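Nucleoprotein (Human coronavirus NL63, PDB 5EPW) probably packages the positive-strand viral RNA genome into a helical ribonucleocapsid, this chain being the C-terminal domain, which pairs with a second copy. Local coordinates at residues Pro65-Leu70 and Leu109-Glu114; Ala75-Asp80 and Ile94-Lys99; Met49-Leu54 and Ile113-Ala118. All blocks are in the same frame, centred on the assembly; numbering follows the deposited sequence.

Contact 1: Pro65-Leu70 and Leu109-Glu114; sequences PQLAEL and LPKFIE
Leu-67 sends one methyl, CD2, against the helix 109-115, where it lies 3.7 Å from Phe-112 CA and meets the carbonyl oxygen of Lys-111 at a similar range. The same methyl touches the aliphatic part of Lys-111, with Leu-67 CD2 and Lys-111 CG 3.8 Å apart and the two side chains crossing at about a right angle. One turn on, Leu-70 uses CD1, which sits 3.8 Å from Leu-109 CA and 3.9 Å from Phe-112 CB, while Leu-70 CB approaches Phe-112 CD2 at 3.9 Å. Both leucines reach the aromatic ring obliquely, neither squarely over its face nor at its rim. At the outer margin the amide of Gln-66 lies across the lysine stem, Gln-66 OE1 being 3.6 Å from Lys-111 CG.

Leu-67 and Phe-112 have the closest CA atoms, at 5.8 Å. The contact joins helix 64-68 and the residues up to Leu-70 to helix 109-115, which follows the long strand of the CoV N C-terminal domain; the intervening chain contains the beta hairpin 82-103.

The torsions explain the division of labour. With CG opposite the backbone N (chi1 178°), Lys-111 starts toward the other helix, but a bend at chi2 of 60° turns its amine away and presents CB and CG instead. Gln-66 is drawn out in an extended chain, and its NE2 is hydrogen-bonded to Asn-108 OD1, which fixes the amide beside the start of the helix. Further out, the second subunit closes over the apolar side: its Phe-78 packs on Leu-67, its Trp-26 on Leu-70 and its Tyr-96 on Phe-112, and the hydroxyl of that Tyr-96 is hydrogen-bonded to Leu-70 O.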
loop_
_atom_site.group_PDB
_atom_site.type_symbol
_atom_site.label_atom_id
_atom_site.label_comp_id
_atom_site.label_asym_id
_atom_site.label_seq_id
_atom_site.Cartn_x
_atom_site.Cartn_y
_atom_site.Cartn_z
ATOM N N PRO B 65 -4.728 11.099 10.032
ATOM C CA PRO B 65 -3.864 11.892 9.120
ATOM C C PRO B 65 -2.351 11.748 9.445
ATOM O O PRO B 65 -1.518 11.792 8.508
ATOM C CB PRO B 65 -4.333 13.345 9.401
ATOM C CG PRO B 65 -5.790 13.094 9.753
ATOM C CD PRO B 65 -5.877 11.880 10.588
ATOM N N GLN B 66 -1.977 11.634 10.712
ATOM C CA GLN B 66 -0.542 11.482 11.079
ATOM C C GLN B 66 -0.053 10.110 10.527
ATOM O O GLN B 66 1.061 10.048 10.005
ATOM C CB GLN B 66 -0.263 11.579 12.576
ATOM C CG GLN B 66 1.187 11.488 12.945
ATOM C CD GLN B 66 1.456 12.076 14.275
ATOM O OE1 GLN B 66 0.714 11.782 15.222
ATOM N NE2 GLN B 66 2.589 12.686 14.402
ATOM N N LEU B 67 -0.898 9.110 10.607
ATOM C CA LEU B 67 -0.523 7.743 10.117
ATOM C C LEU B 67 -0.339 7.810 8.642
ATOM O O LEU B 67 0.585 7.144 8.049
ATOM C CB LEU B 67 -1.573 6.746 10.557
ATOM C CG LEU B 67 -1.607 6.549 12.048
ATOM C CD1 LEU B 67 -2.875 5.935 12.454
ATOM C CD2 LEU B 67 -0.450 5.716 12.517
ATOM N N ALA B 68 -1.216 8.518 7.924
ATOM C CA ALA B 68 -1.128 8.630 6.488
ATOM C C ALA B 68 0.177 9.197 5.958
ATOM O O ALA B 68 0.556 9.022 4.771
ATOM C CB ALA B 68 -2.337 9.362 5.914
ATOM N N GLU B 69 0.851 9.977 6.812
ATOM C CA GLU B 69 2.151 10.494 6.373
ATOM C C GLU B 69 3.173 9.379 6.041
ATOM O O GLU B 69 4.174 9.660 5.291
ATOM C CB GLU B 69 2.776 11.364 7.483
ATOM C CG GLU B 69 1.958 12.653 7.708
ATOM C CD GLU B 69 2.009 13.601 6.634
ATOM O OE1 GLU B 69 3.090 14.137 6.397
ATOM O OE2 GLU B 69 1.088 13.696 5.817
ATOM N N LEU B 70 2.945 8.180 6.571
ATOM C CA LEU B 70 3.850 7.015 6.467
ATOM C C LEU B 70 3.221 5.844 5.647
ATOM O O LEU B 70 3.678 4.726 5.724
ATOM C CB LEU B 70 4.357 6.518 7.773
ATOM C CG LEU B 70 5.258 7.505 8.523
ATOM C CD1 LEU B 70 5.730 6.902 9.771
ATOM C CD2 LEU B 70 6.399 8.104 7.665
ATOM N N LEU B 109 6.940 8.731 13.095
ATOM C CA LEU B 109 7.254 7.318 13.262
ATOM C C LEU B 109 6.709 6.732 14.588
ATOM O O LEU B 109 6.138 5.639 14.715
ATOM C CB LEU B 109 8.779 7.064 13.087
ATOM C CG LEU B 109 9.317 5.676 13.197
ATOM C CD1 LEU B 109 8.714 4.724 12.137
ATOM C CD2 LEU B 109 10.811 5.764 13.044
ATOM N N PRO B 110 6.834 7.459 15.746
ATOM C CA PRO B 110 6.346 6.841 16.945
ATOM C C PRO B 110 4.829 6.517 16.961
ATOM O O PRO B 110 4.443 5.496 17.500
ATOM C CB PRO B 110 6.646 7.890 18.048
ATOM C CG PRO B 110 7.753 8.641 17.456
ATOM C CD PRO B 110 7.606 8.719 15.981
ATOM N N LYS B 111 4.018 7.405 16.372
ATOM C CA LYS B 111 2.575 7.131 16.243
ATOM C C LYS B 111 2.314 5.856 15.404
ATOM O O LYS B 111 1.456 5.068 15.757
ATOM C CB LYS B 111 1.968 8.319 15.543
ATOM C CG LYS B 111 0.430 8.225 15.256
ATOM C CD LYS B 111 -0.358 8.077 16.517
ATOM C CE LYS B 111 -1.878 8.177 16.317
ATOM N NZ LYS B 111 -2.545 8.070 17.655
ATOM N N PHE B 112 3.077 5.762 14.310
ATOM C CA PHE B 112 2.921 4.513 13.437
ATOM C C PHE B 112 3.228 3.245 14.254
ATOM O O PHE B 112 2.513 2.282 14.276
ATOM C CB PHE B 112 3.717 4.690 12.224
ATOM C CG PHE B 112 3.454 3.645 11.166
ATOM C CD1 PHE B 112 4.052 2.408 11.240
ATOM C CD2 PHE B 112 2.607 3.956 10.160
ATOM C CE1 PHE B 112 3.795 1.466 10.237
ATOM C CE2 PHE B 112 2.339 3.055 9.120
ATOM C CZ PHE B 112 2.910 1.801 9.194
ATOM N N ILE B 113 4.381 3.265 14.984
ATOM C CA ILE B 113 4.759 2.136 15.735
ATOM C C ILE B 113 3.774 1.729 16.808
ATOM O O ILE B 113 3.499 0.547 17.038
ATOM C CB ILE B 113 6.234 2.371 16.289
ATOM C CG1 ILE B 113 7.241 2.316 15.165
ATOM C CG2 ILE B 113 6.531 1.236 17.261
ATOM C CD1 ILE B 113 8.663 2.758 15.496
ATOM N N GLU B 114 3.144 2.715 17.492
ATOM C CA GLU B 114 2.062 2.471 18.420
ATOM C C GLU B 114 0.916 1.683 17.867
ATOM O O GLU B 114 0.271 0.890 18.528
ATOM C CB GLU B 114 1.516 3.837 18.979
ATOM C CG GLU B 114 2.199 4.287 20.269
ATOM C CD GLU B 114 1.971 5.779 20.578
ATOM O OE1 GLU B 114 0.956 6.361 20.124
ATOM O OE2 GLU B 114 2.892 6.411 21.195
#

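Contact 2: Ala75-Asp80 and Ile94-Lys99; sequences AALFFD and ITYTYK
Asp-80 OD2 takes a short hydrogen bond from water 3, which donates to it at 2.6 Å and in turn accepts from Tyr-98 OH, also at 2.6 Å from the water oxygen. The water lies in the plane of the tyrosine ring, at its edge. Water 2 forms a second bridge, accepting from Lys-99 N at 2.9 Å, and can donate to Asp-80 O. The same carbonyl oxygen lies 3.4 Å from Tyr-98 CD1, and the carboxylate is turned 74° from the phenol ring.

Beside this wet margin the packing is apolar. Leu-77 divides its branches between two tyrosines: CD2 makes a CH-pi contact over one face of Tyr-96, 4.1 Å from the ring centroid and 19° off the normal, while CD1 reaches Tyr-98 CB at 3.7 Å. The leucine CG stands opposite its backbone N, which brings the fork close to the two tyrosines. Helix 74-79 lies across strand 91-103; the axes of 75-79 and 94-99 lie at 105° and approach to 8.9 Å. This is the long hairpin strand of the domain, which pairs antiparallel with its counterpart in the second subunit to continue the sheet through the dimer.

Asp-80 OD1 carries a salt bridge to Arg-25 of the second subunit, while OD2 also takes part in the water bridge to Tyr-98, so the same carboxylate links the dimer contact to the strand.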
loop_
_atom_site.group_PDB
_atom_site.type_symbol
_atom_site.label_atom_id
_atom_site.label_comp_id
_atom_site.label_asym_id
_atom_site.label_seq_id
_atom_site.Cartn_x
_atom_site.Cartn_y
_atom_site.Cartn_z
ATOM N N ALA B 75 1.134 5.195 -6.802
ATOM C CA ALA B 75 2.165 5.149 -7.870
ATOM C C ALA B 75 3.471 4.629 -7.209
ATOM O O ALA B 75 4.121 3.717 -7.796
ATOM C CB ALA B 75 2.364 6.545 -8.445
ATOM N N ALA B 76 3.806 5.044 -6.012
ATOM C CA ALA B 76 4.973 4.506 -5.236
ATOM C C ALA B 76 4.799 3.002 -5.012
ATOM O O ALA B 76 5.666 2.168 -5.224
ATOM C CB ALA B 76 5.258 5.185 -3.916
ATOM N N LEU B 77 3.582 2.568 -4.612
ATOM C CA LEU B 77 3.384 1.158 -4.389
ATOM C C LEU B 77 3.519 0.377 -5.694
ATOM O O LEU B 77 4.097 -0.724 -5.686
ATOM C CB LEU B 77 1.942 0.897 -3.799
ATOM C CG LEU B 77 1.702 -0.488 -3.260
ATOM C CD1 LEU B 77 2.479 -0.671 -1.950
ATOM C CD2 LEU B 77 0.196 -0.732 -2.994
ATOM N N PHE B 78 2.977 0.877 -6.791
ATOM C CA PHE B 78 3.112 0.159 -8.069
ATOM C C PHE B 78 4.571 0.015 -8.508
ATOM O O PHE B 78 5.007 -1.071 -8.880
ATOM C CB PHE B 78 2.310 0.883 -9.148
ATOM C CG PHE B 78 2.209 0.145 -10.468
ATOM C CD1 PHE B 78 1.315 -0.859 -10.663
ATOM C CD2 PHE B 78 3.062 0.500 -11.436
ATOM C CE1 PHE B 78 1.267 -1.540 -11.894
ATOM C CE2 PHE B 78 3.023 -0.108 -12.680
ATOM C CZ PHE B 78 2.139 -1.106 -12.909
ATOM N N PHE B 79 5.265 1.115 -8.549
ATOM C CA PHE B 79 6.598 1.190 -9.151
ATOM C C PHE B 79 7.699 0.844 -8.200
ATOM O O PHE B 79 8.887 0.680 -8.630
ATOM C CB PHE B 79 6.881 2.567 -9.745
ATOM C CG PHE B 79 6.104 2.882 -10.969
ATOM C CD1 PHE B 79 6.276 2.137 -12.140
ATOM C CD2 PHE B 79 5.098 3.884 -10.955
ATOM C CE1 PHE B 79 5.558 2.395 -13.283
ATOM C CE2 PHE B 79 4.405 4.194 -12.125
ATOM C CZ PHE B 79 4.669 3.480 -13.277
ATOM N N ASP B 80 7.464 0.728 -6.897
ATOM C CA ASP B 80 8.543 0.612 -5.925
ATOM C C ASP B 80 8.307 -0.546 -4.948
ATOM O O ASP B 80 8.920 -0.598 -3.889
ATOM C CB ASP B 80 8.831 1.950 -5.229
ATOM C CG ASP B 80 10.200 2.025 -4.565
ATOM O OD1 ASP B 80 11.143 1.486 -5.228
ATOM O OD2 ASP B 80 10.308 2.745 -3.560
ATOM N N ILE B 94 -2.879 -11.235 -5.892
ATOM C CA ILE B 94 -1.719 -10.344 -6.157
ATOM C C ILE B 94 -1.131 -9.969 -4.761
ATOM O O ILE B 94 -1.888 -9.581 -3.856
ATOM C CB ILE B 94 -2.099 -9.029 -6.847
ATOM C CG1 ILE B 94 -2.817 -9.325 -8.231
ATOM C CG2 ILE B 94 -0.854 -8.243 -7.153
ATOM C CD1 ILE B 94 -3.516 -8.144 -8.908
ATOM N N THR B 95 0.197 -10.181 -4.647
ATOM C CA THR B 95 0.925 -9.748 -3.458
ATOM C C THR B 95 1.831 -8.585 -3.796
ATOM O O THR B 95 2.639 -8.635 -4.774
ATOM C CB THR B 95 1.786 -10.858 -2.884
ATOM O OG1 THR B 95 1.003 -12.023 -2.531
ATOM C CG2 THR B 95 2.475 -10.416 -1.623
ATOM N N TYR B 96 1.704 -7.481 -3.032
ATOM C CA TYR B 96 2.649 -6.376 -3.012
ATOM C C TYR B 96 3.486 -6.500 -1.746
ATOM O O TYR B 96 2.912 -6.531 -0.647
ATOM C CB TYR B 96 1.969 -5.013 -3.022
ATOM C CG TYR B 96 1.161 -4.631 -4.238
ATOM C CD1 TYR B 96 -0.142 -5.112 -4.422
ATOM C CD2 TYR B 96 1.688 -3.648 -5.119
ATOM C CE1 TYR B 96 -0.896 -4.629 -5.489
ATOM C CE2 TYR B 96 0.916 -3.148 -6.185
ATOM C CZ TYR B 96 -0.318 -3.695 -6.356
ATOM O OH TYR B 96 -1.104 -3.198 -7.413
ATOM N N THR B 97 4.797 -6.497 -1.924
ATOM C CA THR B 97 5.696 -6.414 -0.715
ATOM C C THR B 97 6.430 -5.119 -0.893
ATOM O O THR B 97 7.207 -4.913 -1.897
ATOM C CB THR B 97 6.685 -7.609 -0.689
ATOM O OG1 THR B 97 5.935 -8.818 -0.630
ATOM C CG2 THR B 97 7.553 -7.494 0.603
ATOM N N TYR B 98 6.216 -4.159 -0.007
ATOM C CA TYR B 98 6.732 -2.775 -0.135
ATOM C C TYR B 98 7.608 -2.496 1.116
ATOM O O TYR B 98 7.096 -2.609 2.225
ATOM C CB TYR B 98 5.562 -1.778 -0.279
ATOM C CG TYR B 98 6.070 -0.352 -0.370
ATOM C CD1 TYR B 98 6.578 0.121 -1.555
ATOM C CD2 TYR B 98 6.180 0.428 0.780
ATOM C CE1 TYR B 98 7.170 1.439 -1.616
ATOM C CE2 TYR B 98 6.697 1.696 0.713
ATOM C CZ TYR B 98 7.172 2.191 -0.461
ATOM O OH TYR B 98 7.706 3.468 -0.467
ATOM N N LYS B 99 8.824 -2.022 0.899
ATOM C CA LYS B 99 9.747 -1.694 2.000
ATOM C C LYS B 99 10.088 -0.204 1.917
ATOM O O LYS B 99 10.413 0.303 0.836
ATOM C CB LYS B 99 11.008 -2.492 1.829
ATOM C CG LYS B 99 10.739 -3.960 2.044
ATOM C CD LYS B 99 11.987 -4.820 1.782
ATOM C CE LYS B 99 11.662 -6.293 1.888
ATOM N NZ LYS B 99 12.978 -7.073 1.781
HETATM O O HOH W 1 10.806 0.754 -1.722
HETATM O O HOH W 2 9.942 -1.944 -1.775
HETATM O O HOH W 3 8.298 4.293 -2.855
HETATM O O HOH W 4 10.771 3.274 -0.440
#

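Contact 3: Met49-Leu54 and Ile113-Ala118; sequences MGDSDL and IEQISA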
loop_
_atom_site.group_PDB
_atom_site.type_symbol
_atom_site.label_atom_id
_atom_site.label_comp_id
_atom_site.label_asym_id
_atom_site.label_seq_id
_atom_site.Cartn_x
_atom_site.Cartn_y
_atom_site.Cartn_z
ATOM N N MET B 49 -2.612 -3.571 11.748
ATOM C CA MET B 49 -2.560 -2.192 12.088
ATOM C C MET B 49 -3.897 -1.658 12.639
ATOM O O MET B 49 -4.977 -1.881 12.131
ATOM C CB MET B 49 -2.299 -1.351 10.822
ATOM C CG MET B 49 -0.907 -1.598 10.199
ATOM S SD MET B 49 0.510 -1.452 11.305
ATOM C CE MET B 49 0.380 0.297 11.642
ATOM N N GLY B 50 -3.765 -0.901 13.750
ATOM C CA GLY B 50 -4.827 -0.015 14.217
ATOM C C GLY B 50 -5.392 -0.458 15.600
ATOM O O GLY B 50 -5.798 -1.587 15.815
ATOM N N ASP B 51 -5.445 0.578 16.433
ATOM C CA ASP B 51 -6.128 0.414 17.687
ATOM C C ASP B 51 -7.635 0.468 17.615
ATOM O O ASP B 51 -8.219 0.577 16.526
ATOM C CB ASP B 51 -5.525 1.460 18.691
ATOM C CG ASP B 51 -5.896 2.901 18.420
ATOM O OD1 ASP B 51 -6.875 3.156 17.694
ATOM O OD2 ASP B 51 -5.188 3.854 18.854
ATOM N N SER B 52 -8.339 0.401 18.743
ATOM C CA SER B 52 -9.761 0.300 18.704
ATOM C C SER B 52 -10.411 1.565 18.091
ATOM O O SER B 52 -11.450 1.406 17.464
ATOM C CB SER B 52 -10.308 0.163 20.135
ATOM O OG SER B 52 -9.942 1.308 20.890
ATOM N N ASP B 53 -9.831 2.742 18.275
ATOM C CA ASP B 53 -10.359 3.991 17.695
ATOM C C ASP B 53 -10.223 3.987 16.141
ATOM O O ASP B 53 -11.159 4.343 15.399
ATOM C CB ASP B 53 -9.658 5.234 18.256
ATOM C CG ASP B 53 -10.312 6.519 17.771
ATOM O OD1 ASP B 53 -11.504 6.693 17.983
ATOM O OD2 ASP B 53 -9.701 7.380 17.127
ATOM N N LEU B 54 -9.035 3.521 15.698
ATOM C CA LEU B 54 -8.836 3.392 14.253
ATOM C C LEU B 54 -9.776 2.376 13.668
ATOM O O LEU B 54 -10.283 2.538 12.497
ATOM C CB LEU B 54 -7.402 3.058 13.954
ATOM C CG LEU B 54 -6.455 4.193 13.750
ATOM C CD1 LEU B 54 -6.596 4.975 12.471
ATOM C CD2 LEU B 54 -6.401 5.139 14.938
ATOM N N ILE B 113 4.381 3.265 14.984
ATOM C CA ILE B 113 4.759 2.136 15.735
ATOM C C ILE B 113 3.774 1.729 16.808
ATOM O O ILE B 113 3.499 0.547 17.038
ATOM C CB ILE B 113 6.234 2.371 16.289
ATOM C CG1 ILE B 113 7.241 2.316 15.165
ATOM C CG2 ILE B 113 6.531 1.236 17.261
ATOM C CD1 ILE B 113 8.663 2.758 15.496
ATOM N N GLU B 114 3.144 2.715 17.492
ATOM C CA GLU B 114 2.062 2.471 18.420
ATOM C C GLU B 114 0.916 1.683 17.867
ATOM O O GLU B 114 0.271 0.890 18.528
ATOM C CB GLU B 114 1.516 3.837 18.979
ATOM C CG GLU B 114 2.199 4.287 20.269
ATOM C CD GLU B 114 1.971 5.779 20.578
ATOM O OE1 GLU B 114 0.956 6.361 20.124
ATOM O OE2 GLU B 114 2.892 6.411 21.195
ATOM N N GLN B 115 0.647 1.876 16.568
ATOM C CA GLN B 115 -0.453 1.239 15.935
ATOM C C GLN B 115 -0.129 -0.237 15.458
ATOM O O GLN B 115 -1.102 -0.929 15.093
ATOM C CB GLN B 115 -0.981 2.033 14.718
ATOM C CG GLN B 115 -1.439 3.412 15.194
ATOM C CD GLN B 115 -2.677 3.320 16.022
ATOM O OE1 GLN B 115 -3.677 2.633 15.668
ATOM N NE2 GLN B 115 -2.670 4.047 17.187
ATOM N N ILE B 116 1.153 -0.593 15.345
ATOM C CA ILE B 116 1.523 -1.906 14.817
ATOM C C ILE B 116 1.089 -2.940 15.810
ATOM O O ILE B 116 1.558 -2.931 16.984
ATOM C CB ILE B 116 3.030 -2.006 14.553
ATOM C CG1 ILE B 116 3.495 -1.041 13.566
ATOM C CG2 ILE B 116 3.362 -3.426 14.144
ATOM C CD1 ILE B 116 4.975 -1.022 13.317
ATOM N N SER B 117 0.233 -3.860 15.423
ATOM C CA SER B 117 -0.339 -4.864 16.269
ATOM C C SER B 117 -0.900 -4.325 17.587
ATOM O O SER B 117 -0.812 -4.970 18.711
ATOM C CB SER B 117 0.757 -5.960 16.551
ATOM O OG SER B 117 1.134 -6.614 15.300
ATOM N N ALA B 118 -1.573 -3.199 17.451
ATOM C CA ALA B 118 -2.268 -2.595 18.573
ATOM C C ALA B 118 -3.309 -3.456 19.199
ATOM O O ALA B 118 -3.604 -3.377 20.455
ATOM C CB ALA B 118 -2.781 -1.252 18.191
#
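Met-49 curls its side chain back over the end of helix 109-115. Bends at chi2 and chi3 bring SD within 3.7 Å of Ile-116 CA and lay the thioether alongside the isoleucine, the two side chains pointing the same way. The methyl CE meets Gln-115 CB at 3.8 Å. On the backbone, Met-49 and Ile-116 form a single beta bridge, their CA atoms 4.9 Å apart.

Gly-50 supplies the bridge's firm bond: its N donates to Gln-115 O at 3.0 Å, nearly straight at 172°. Its phi is positive, of a kind glycine adopts readily, and Leu-54 CB and the glutamine amide oxygen both lie close to this backbone.

Asp-51 is engaged through both backbone and side chain. Its N donates to Gln-115 OE1 at 2.8 Å, and its OD2 accepts from Gln-115 NE2 at 3.0 Å. OD2 lies in the plane of the Gln-115 amide and the bond is almost straight, yet NE2 meets the carboxylate from above its plane, the two flat groups standing 81° apart. OD1 accepts from Leu-54 N, an N-cap bond at the start of helix 52-57. Ala-118 CB packs against the Gly-50 to Asp-51 peptide, 3.7 Å from Asp-51 N.

Leu-54 follows on the first turn of that helix, its CG 3.7 Å from Gln-115 OE1, and it also packs on Leu-67 of the neighbouring helix. Phe-79 of the second subunit lies against Leu-54, and Phe-78 of that subunit against Met-49.

The contact thus ties the start of one helix to the end of another within the C-terminal domain. Because Gln-115 both accepts and donates, the rotation of its buried amide is fixed; because Asp-51 divides its oxygens between cap and amide, the helix start and that amide are positioned together.

Overall arrangement
All three contacts are largely buried and touch the second subunit, but their chemistry differs. Contacts 1 and 3 share helix 109-115, with centres 10 Å apart, and pack directly together: Leu-67 CD2 lies 3.7 Å from Gln-115 CG. The first is almost wholly apolar, whereas the other, at the helix's C-terminal end, is held by amide, carboxylate and backbone bonds. Contact 2 stands apart, about 7 Å from contact 1 and 11 Å from contact 3 between nearest atoms, and combines aromatic packing with bridging waters. Along the chain it is nested inside the loops the others close, and its strand extends the sheet across the dimer.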